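Local coordinates for protein superoxide dismutase [Fe] (Sulfolobus acidocaldarius, PDB 1B06) that converts superoxide radicals into hydrogen peroxide and oxygen, using one iron ion per subunit, at residues F116-L130 with R184-W197. Sequence-based numbering, arbitrary orientation.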
loop_
_atom_site.group_PDB
_atom_site.type_symbol
_atom_site.label_atom_id
_atom_site.label_comp_id
_atom_site.label_asym_id
_atom_site.label_seq_id
_atom_site.Cartn_x
_atom_site.Cartn_y
_atom_site.Cartn_z
ATOM N N PHE A 116 -2.370 7.192 -32.473
ATOM C CA PHE A 116 -1.720 7.981 -31.433
ATOM C C PHE A 116 -2.744 8.807 -30.645
ATOM O O PHE A 116 -2.579 9.043 -29.450
ATOM C CB PHE A 116 -0.673 8.905 -32.060
ATOM C CG PHE A 116 0.015 9.796 -31.073
ATOM C CD1 PHE A 116 0.698 9.255 -29.989
ATOM C CD2 PHE A 116 -0.024 11.178 -31.220
ATOM C CE1 PHE A 116 1.333 10.078 -29.064
ATOM C CE2 PHE A 116 0.608 12.010 -30.300
ATOM C CZ PHE A 116 1.288 11.457 -29.219
ATOM N N ASP A 117 -3.805 9.242 -31.316
ATOM C CA ASP A 117 -4.840 10.033 -30.664
ATOM C C ASP A 117 -5.602 9.233 -29.610
ATOM O O ASP A 117 -5.902 9.755 -28.542
ATOM C CB ASP A 117 -5.814 10.591 -31.702
ATOM C CG ASP A 117 -5.220 11.746 -32.490
ATOM O OD1 ASP A 117 -4.782 12.737 -31.866
ATOM O OD2 ASP A 117 -5.185 11.667 -33.736
ATOM N N ARG A 118 -5.918 7.974 -29.904
ATOM C CA ARG A 118 -6.626 7.143 -28.937
ATOM C C ARG A 118 -5.688 6.860 -27.776
ATOM O O ARG A 118 -6.074 6.987 -26.620
ATOM C CB ARG A 118 -7.068 5.816 -29.559
ATOM C CG ARG A 118 -8.562 5.543 -29.441
ATOM C CD ARG A 118 -8.948 4.922 -28.107
ATOM N NE ARG A 118 -9.624 5.883 -27.240
ATOM C CZ ARG A 118 -10.449 5.567 -26.243
ATOM N NH1 ARG A 118 -10.725 4.300 -25.961
ATOM N NH2 ARG A 118 -10.981 6.525 -25.506
ATOM N N PHE A 119 -4.454 6.477 -28.091
ATOM C CA PHE A 119 -3.472 6.194 -27.052
ATOM C C PHE A 119 -3.386 7.377 -26.096
ATOM O O PHE A 119 -3.422 7.205 -24.874
ATOM C CB PHE A 119 -2.090 5.934 -27.658
ATOM C CG PHE A 119 -0.985 5.911 -26.638
ATOM C CD1 PHE A 119 -0.791 4.795 -25.829
ATOM C CD2 PHE A 119 -0.169 7.021 -26.452
ATOM C CE1 PHE A 119 0.195 4.787 -24.847
ATOM C CE2 PHE A 119 0.823 7.022 -25.468
ATOM C CZ PHE A 119 1.003 5.902 -24.666
ATOM N N LYS A 120 -3.273 8.575 -26.662
ATOM C CA LYS A 120 -3.186 9.802 -25.878
ATOM C C LYS A 120 -4.396 9.941 -24.961
ATOM O O LYS A 120 -4.275 10.340 -23.803
ATOM C CB LYS A 120 -3.114 11.002 -26.810
ATOM C CG LYS A 120 -2.291 12.142 -26.289
ATOM C CD LYS A 120 -1.468 12.747 -27.402
ATOM C CE LYS A 120 -1.679 14.238 -27.473
ATOM N NZ LYS A 120 -1.935 14.683 -28.863
ATOM N N GLN A 121 -5.570 9.608 -25.487
ATOM C CA GLN A 121 -6.805 9.686 -24.720
ATOM C C GLN A 121 -6.802 8.693 -23.566
ATOM O O GLN A 121 -7.141 9.043 -22.437
ATOM C CB GLN A 121 -8.008 9.385 -25.616
ATOM C CG GLN A 121 -8.498 10.566 -26.420
ATOM C CD GLN A 121 -9.413 10.149 -27.556
ATOM O OE1 GLN A 121 -10.100 9.132 -27.474
ATOM N NE2 GLN A 121 -9.426 10.937 -28.625
ATOM N N VAL A 122 -6.429 7.449 -23.858
ATOM C CA VAL A 122 -6.404 6.400 -22.846
ATOM C C VAL A 122 -5.319 6.643 -21.801
ATOM O O VAL A 122 -5.548 6.444 -20.603
ATOM C CB VAL A 122 -6.192 5.013 -23.478
ATOM C CG1 VAL A 122 -6.210 3.942 -22.397
ATOM C CG2 VAL A 122 -7.283 4.741 -24.497
ATOM N N PHE A 123 -4.145 7.079 -22.248
ATOM C CA PHE A 123 -3.054 7.357 -21.324
ATOM C C PHE A 123 -3.427 8.508 -20.390
ATOM O O PHE A 123 -3.143 8.471 -19.190
ATOM C CB PHE A 123 -1.772 7.705 -22.083
ATOM C CG PHE A 123 -0.551 7.775 -21.205
ATOM C CD1 PHE A 123 -0.249 8.937 -20.502
ATOM C CD2 PHE A 123 0.286 6.671 -21.066
ATOM C CE1 PHE A 123 0.871 8.998 -19.671
ATOM C CE2 PHE A 123 1.411 6.721 -20.237
ATOM C CZ PHE A 123 1.703 7.887 -19.539
ATOM N N SER A 124 -4.068 9.532 -20.942
ATOM C CA SER A 124 -4.475 10.679 -20.143
ATOM C C SER A 124 -5.571 10.288 -19.152
ATOM O O SER A 124 -5.576 10.746 -18.005
ATOM C CB SER A 124 -4.968 11.808 -21.054
ATOM O OG SER A 124 -3.889 12.399 -21.760
ATOM N N GLU A 125 -6.498 9.441 -19.595
ATOM C CA GLU A 125 -7.588 8.992 -18.734
ATOM C C GLU A 125 -7.023 8.217 -17.542
ATOM O O GLU A 125 -7.488 8.369 -16.413
ATOM C CB GLU A 125 -8.559 8.103 -19.518
ATOM C CG GLU A 125 -9.880 7.875 -18.799
ATOM C CD GLU A 125 -10.816 6.950 -19.554
ATOM O OE1 GLU A 125 -10.646 6.799 -20.782
ATOM O OE2 GLU A 125 -11.725 6.375 -18.919
ATOM N N SER A 126 -6.023 7.382 -17.808
ATOM C CA SER A 126 -5.376 6.597 -16.764
ATOM C C SER A 126 -4.621 7.505 -15.789
ATOM O O SER A 126 -4.705 7.329 -14.572
ATOM C CB SER A 126 -4.399 5.606 -17.392
ATOM O OG SER A 126 -5.060 4.772 -18.323
ATOM N N ALA A 127 -3.883 8.469 -16.332
ATOM C CA ALA A 127 -3.114 9.419 -15.527
ATOM C C ALA A 127 -4.007 10.229 -14.597
ATOM O O ALA A 127 -3.642 10.519 -13.459
ATOM C CB ALA A 127 -2.338 10.366 -16.438
ATOM N N ASN A 128 -5.181 10.604 -15.089
ATOM C CA ASN A 128 -6.109 11.386 -14.291
ATOM C C ASN A 128 -6.851 10.559 -13.249
ATOM O O ASN A 128 -7.459 11.119 -12.336
ATOM C CB ASN A 128 -7.114 12.085 -15.203
ATOM C CG ASN A 128 -6.566 13.362 -15.780
ATOM O OD1 ASN A 128 -6.263 14.303 -15.049
ATOM N ND2 ASN A 128 -6.426 13.404 -17.098
ATOM N N SER A 129 -6.799 9.234 -13.378
ATOM C CA SER A 129 -7.485 8.349 -12.433
ATOM C C SER A 129 -6.631 8.014 -11.211
ATOM O O SER A 129 -7.134 7.475 -10.227
ATOM C CB SER A 129 -7.915 7.055 -13.128
ATOM O OG SER A 129 -6.819 6.177 -13.298
ATOM N N LEU A 130 -5.344 8.339 -11.282
ATOM C CA LEU A 130 -4.417 8.079 -10.187
ATOM C C LEU A 130 -4.868 8.759 -8.887
ATOM O O LEU A 130 -5.003 9.979 -8.826
ATOM C CB LEU A 130 -3.016 8.559 -10.576
ATOM C CG LEU A 130 -1.970 8.659 -9.463
ATOM C CD1 LEU A 130 -1.549 7.272 -9.030
ATOM C CD2 LEU A 130 -0.769 9.445 -9.952
ATOM N N ARG A 184 -4.154 19.438 -11.948
ATOM C CA ARG A 184 -3.344 18.347 -12.462
ATOM C C ARG A 184 -3.631 18.036 -13.934
ATOM O O ARG A 184 -2.715 17.735 -14.707
ATOM C CB ARG A 184 -3.587 17.111 -11.600
ATOM C CG ARG A 184 -2.518 16.047 -11.695
ATOM C CD ARG A 184 -3.166 14.686 -11.681
ATOM N NE ARG A 184 -2.786 13.905 -10.515
ATOM C CZ ARG A 184 -3.504 12.904 -10.020
ATOM N NH1 ARG A 184 -4.652 12.559 -10.587
ATOM N NH2 ARG A 184 -3.061 12.236 -8.967
ATOM N N GLY A 185 -4.904 18.108 -14.316
ATOM C CA GLY A 185 -5.292 17.832 -15.691
ATOM C C GLY A 185 -4.656 18.790 -16.679
ATOM O O GLY A 185 -4.271 18.386 -17.772
ATOM N N ASP A 186 -4.553 20.062 -16.294
ATOM C CA ASP A 186 -3.943 21.085 -17.138
ATOM C C ASP A 186 -2.464 20.775 -17.326
ATOM O O ASP A 186 -1.920 20.968 -18.410
ATOM C CB ASP A 186 -4.086 22.464 -16.488
ATOM C CG ASP A 186 -5.511 22.967 -16.500
ATOM O OD1 ASP A 186 -6.439 22.142 -16.653
ATOM O OD2 ASP A 186 -5.702 24.191 -16.358
ATOM N N TYR A 187 -1.819 20.305 -16.260
ATOM C CA TYR A 187 -0.399 19.966 -16.301
ATOM C C TYR A 187 -0.168 18.802 -17.259
ATOM O O TYR A 187 0.770 18.823 -18.057
ATOM C CB TYR A 187 0.091 19.608 -14.889
ATOM C CG TYR A 187 1.307 18.704 -14.828
ATOM C CD1 TYR A 187 2.556 19.143 -15.271
ATOM C CD2 TYR A 187 1.212 17.412 -14.305
ATOM C CE1 TYR A 187 3.688 18.316 -15.190
ATOM C CE2 TYR A 187 2.335 16.576 -14.220
ATOM C CZ TYR A 187 3.567 17.033 -14.663
ATOM O OH TYR A 187 4.669 16.206 -14.583
ATOM N N LEU A 188 -1.034 17.794 -17.188
ATOM C CA LEU A 188 -0.902 16.629 -18.057
ATOM C C LEU A 188 -1.039 17.002 -19.534
ATOM O O LEU A 188 -0.353 16.443 -20.388
ATOM C CB LEU A 188 -1.940 15.567 -17.686
ATOM C CG LEU A 188 -1.709 14.887 -16.331
ATOM C CD1 LEU A 188 -2.971 14.134 -15.903
ATOM C CD2 LEU A 188 -0.507 13.949 -16.432
ATOM N N ASN A 189 -1.924 17.947 -19.835
ATOM C CA ASN A 189 -2.108 18.389 -21.209
ATOM C C ASN A 189 -0.863 19.129 -21.694
ATOM O O ASN A 189 -0.470 19.008 -22.851
ATOM C CB ASN A 189 -3.322 19.307 -21.309
ATOM C CG ASN A 189 -4.601 18.540 -21.534
ATOM O OD1 ASN A 189 -4.580 17.433 -22.071
ATOM N ND2 ASN A 189 -5.725 19.120 -21.123
ATOM N N ALA A 190 -0.240 19.895 -20.805
ATOM C CA ALA A 190 0.966 20.639 -21.161
ATOM C C ALA A 190 2.154 19.707 -21.376
ATOM O O ALA A 190 2.946 19.897 -22.303
ATOM C CB ALA A 190 1.304 21.642 -20.069
ATOM N N TRP A 191 2.268 18.700 -20.508
ATOM C CA TRP A 191 3.357 17.731 -20.558
ATOM C C TRP A 191 3.547 17.081 -21.934
ATOM O O TRP A 191 4.676 16.825 -22.347
ATOM C CB TRP A 191 3.135 16.659 -19.479
ATOM C CG TRP A 191 4.014 15.442 -19.620
ATOM C CD1 TRP A 191 5.353 15.355 -19.352
ATOM C CD2 TRP A 191 3.621 14.154 -20.112
ATOM N NE1 TRP A 191 5.816 14.094 -19.652
ATOM C CE2 TRP A 191 4.773 13.338 -20.119
ATOM C CE3 TRP A 191 2.404 13.611 -20.548
ATOM C CZ2 TRP A 191 4.745 12.007 -20.547
ATOM C CZ3 TRP A 191 2.377 12.286 -20.977
ATOM C CH2 TRP A 191 3.542 11.501 -20.973
ATOM N N TRP A 192 2.453 16.822 -22.646
ATOM C CA TRP A 192 2.541 16.205 -23.969
ATOM C C TRP A 192 3.417 17.017 -24.929
ATOM O O TRP A 192 3.986 16.471 -25.877
ATOM C CB TRP A 192 1.144 16.038 -24.586
ATOM C CG TRP A 192 0.313 14.942 -23.964
ATOM C CD1 TRP A 192 -0.794 15.102 -23.184
ATOM C CD2 TRP A 192 0.518 13.526 -24.082
ATOM N NE1 TRP A 192 -1.290 13.879 -22.806
ATOM C CE2 TRP A 192 -0.504 12.894 -23.343
ATOM C CE3 TRP A 192 1.467 12.730 -24.740
ATOM C CZ2 TRP A 192 -0.607 11.499 -23.242
ATOM C CZ3 TRP A 192 1.364 11.342 -24.639
ATOM C CH2 TRP A 192 0.333 10.744 -23.895
ATOM N N ASN A 193 3.534 18.318 -24.678
ATOM C CA ASN A 193 4.331 19.192 -25.536
ATOM C C ASN A 193 5.839 19.093 -25.340
ATOM O O ASN A 193 6.603 19.620 -26.152
ATOM C CB ASN A 193 3.912 20.647 -25.335
ATOM C CG ASN A 193 2.515 20.915 -25.831
ATOM O OD1 ASN A 193 2.207 20.681 -26.994
ATOM N ND2 ASN A 193 1.660 21.403 -24.948
ATOM N N VAL A 194 6.275 18.436 -24.266
ATOM C CA VAL A 194 7.705 18.301 -24.006
ATOM C C VAL A 194 8.172 16.853 -23.957
ATOM O O VAL A 194 9.310 16.575 -23.583
ATOM C CB VAL A 194 8.117 18.990 -22.682
ATOM C CG1 VAL A 194 8.013 20.498 -22.832
ATOM C CG2 VAL A 194 7.242 18.498 -21.531
ATOM N N VAL A 195 7.304 15.928 -24.342
ATOM C CA VAL A 195 7.673 14.519 -24.324
ATOM C C VAL A 195 8.780 14.259 -25.338
ATOM O O VAL A 195 8.697 14.695 -26.481
ATOM C CB VAL A 195 6.463 13.615 -24.656
ATOM C CG1 VAL A 195 6.928 12.202 -24.920
ATOM C CG2 VAL A 195 5.476 13.628 -23.505
ATOM N N ASN A 196 9.816 13.544 -24.915
ATOM C CA ASN A 196 10.936 13.230 -25.794
ATOM C C ASN A 196 10.733 11.856 -26.423
ATOM O O ASN A 196 11.160 10.836 -25.881
ATOM C CB ASN A 196 12.243 13.265 -25.001
ATOM C CG ASN A 196 13.462 13.087 -25.875
ATOM O OD1 ASN A 196 13.352 12.820 -27.068
ATOM N ND2 ASN A 196 14.635 13.231 -25.283
ATOM N N TRP A 197 10.078 11.842 -27.578
ATOM C CA TRP A 197 9.792 10.603 -28.282
ATOM C C TRP A 197 11.034 9.871 -28.781
ATOM O O TRP A 197 11.002 8.657 -28.986
ATOM C CB TRP A 197 8.832 10.888 -29.436
ATOM C CG TRP A 197 7.456 11.213 -28.948
ATOM C CD1 TRP A 197 6.809 12.412 -29.051
ATOM C CD2 TRP A 197 6.568 10.336 -28.235
ATOM N NE1 TRP A 197 5.574 12.337 -28.445
ATOM C CE2 TRP A 197 5.401 11.075 -27.938
ATOM C CE3 TRP A 197 6.648 8.999 -27.819
ATOM C CZ2 TRP A 197 4.317 10.521 -27.241
ATOM C CZ3 TRP A 197 5.566 8.447 -27.125
ATOM C CH2 TRP A 197 4.419 9.211 -26.844
HETATM O O HOH W 1 -6.301 14.719 -12.569
HETATM O O HOH W 2 -5.742 16.191 -18.844
#
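In the alpha/beta C-terminal domain of this iron superoxide dismutase, helices 116-129 and 184-191 run roughly antiparallel, their axes 10.4 Å apart at closest approach, and an aromatic cluster of F123, W191 and W192 packs part of the seam between them. W192 is the central wedge. Its indole is sandwiched: K120 lays CG over one face, 3.6 Å from the centroid of the six-membered ring in a CH-pi contact, while W191 CZ3 sits over the centre of the other. At its edge, W192 NE1 donates to S124 OG (3.2 Å), nearly in the indole plane. That hydroxyl is itself steered: with OG beside the backbone N (chi1 -71°), it turns back one helical turn and donates to K120 O, fixing its position for the indole. F123 swings CG anti to its own N (chi1 -170°), bringing CD1 to 3.8 Å from W192 CZ2 and CE1 to W191 CZ3; its side chain also touches V169 in strand 165-170, which ends at the iron ligand D170. Beyond the cluster, F116 CE1 meets W197 CZ2 at 3.5 Å. Toward the other end, L188 sets both methyls against A127 CB, and CD1 also lies along the N128 side chain. There the R184 guanidinium, whose NE pairs with E171 in a salt bridge, meets one carbonyl oxygen end-on, in its own plane: NH2 and NH1 reach L130 O at 3.0 and 3.1 Å, NH1 in the carbonyl plane on a lone pair, NH2 above it.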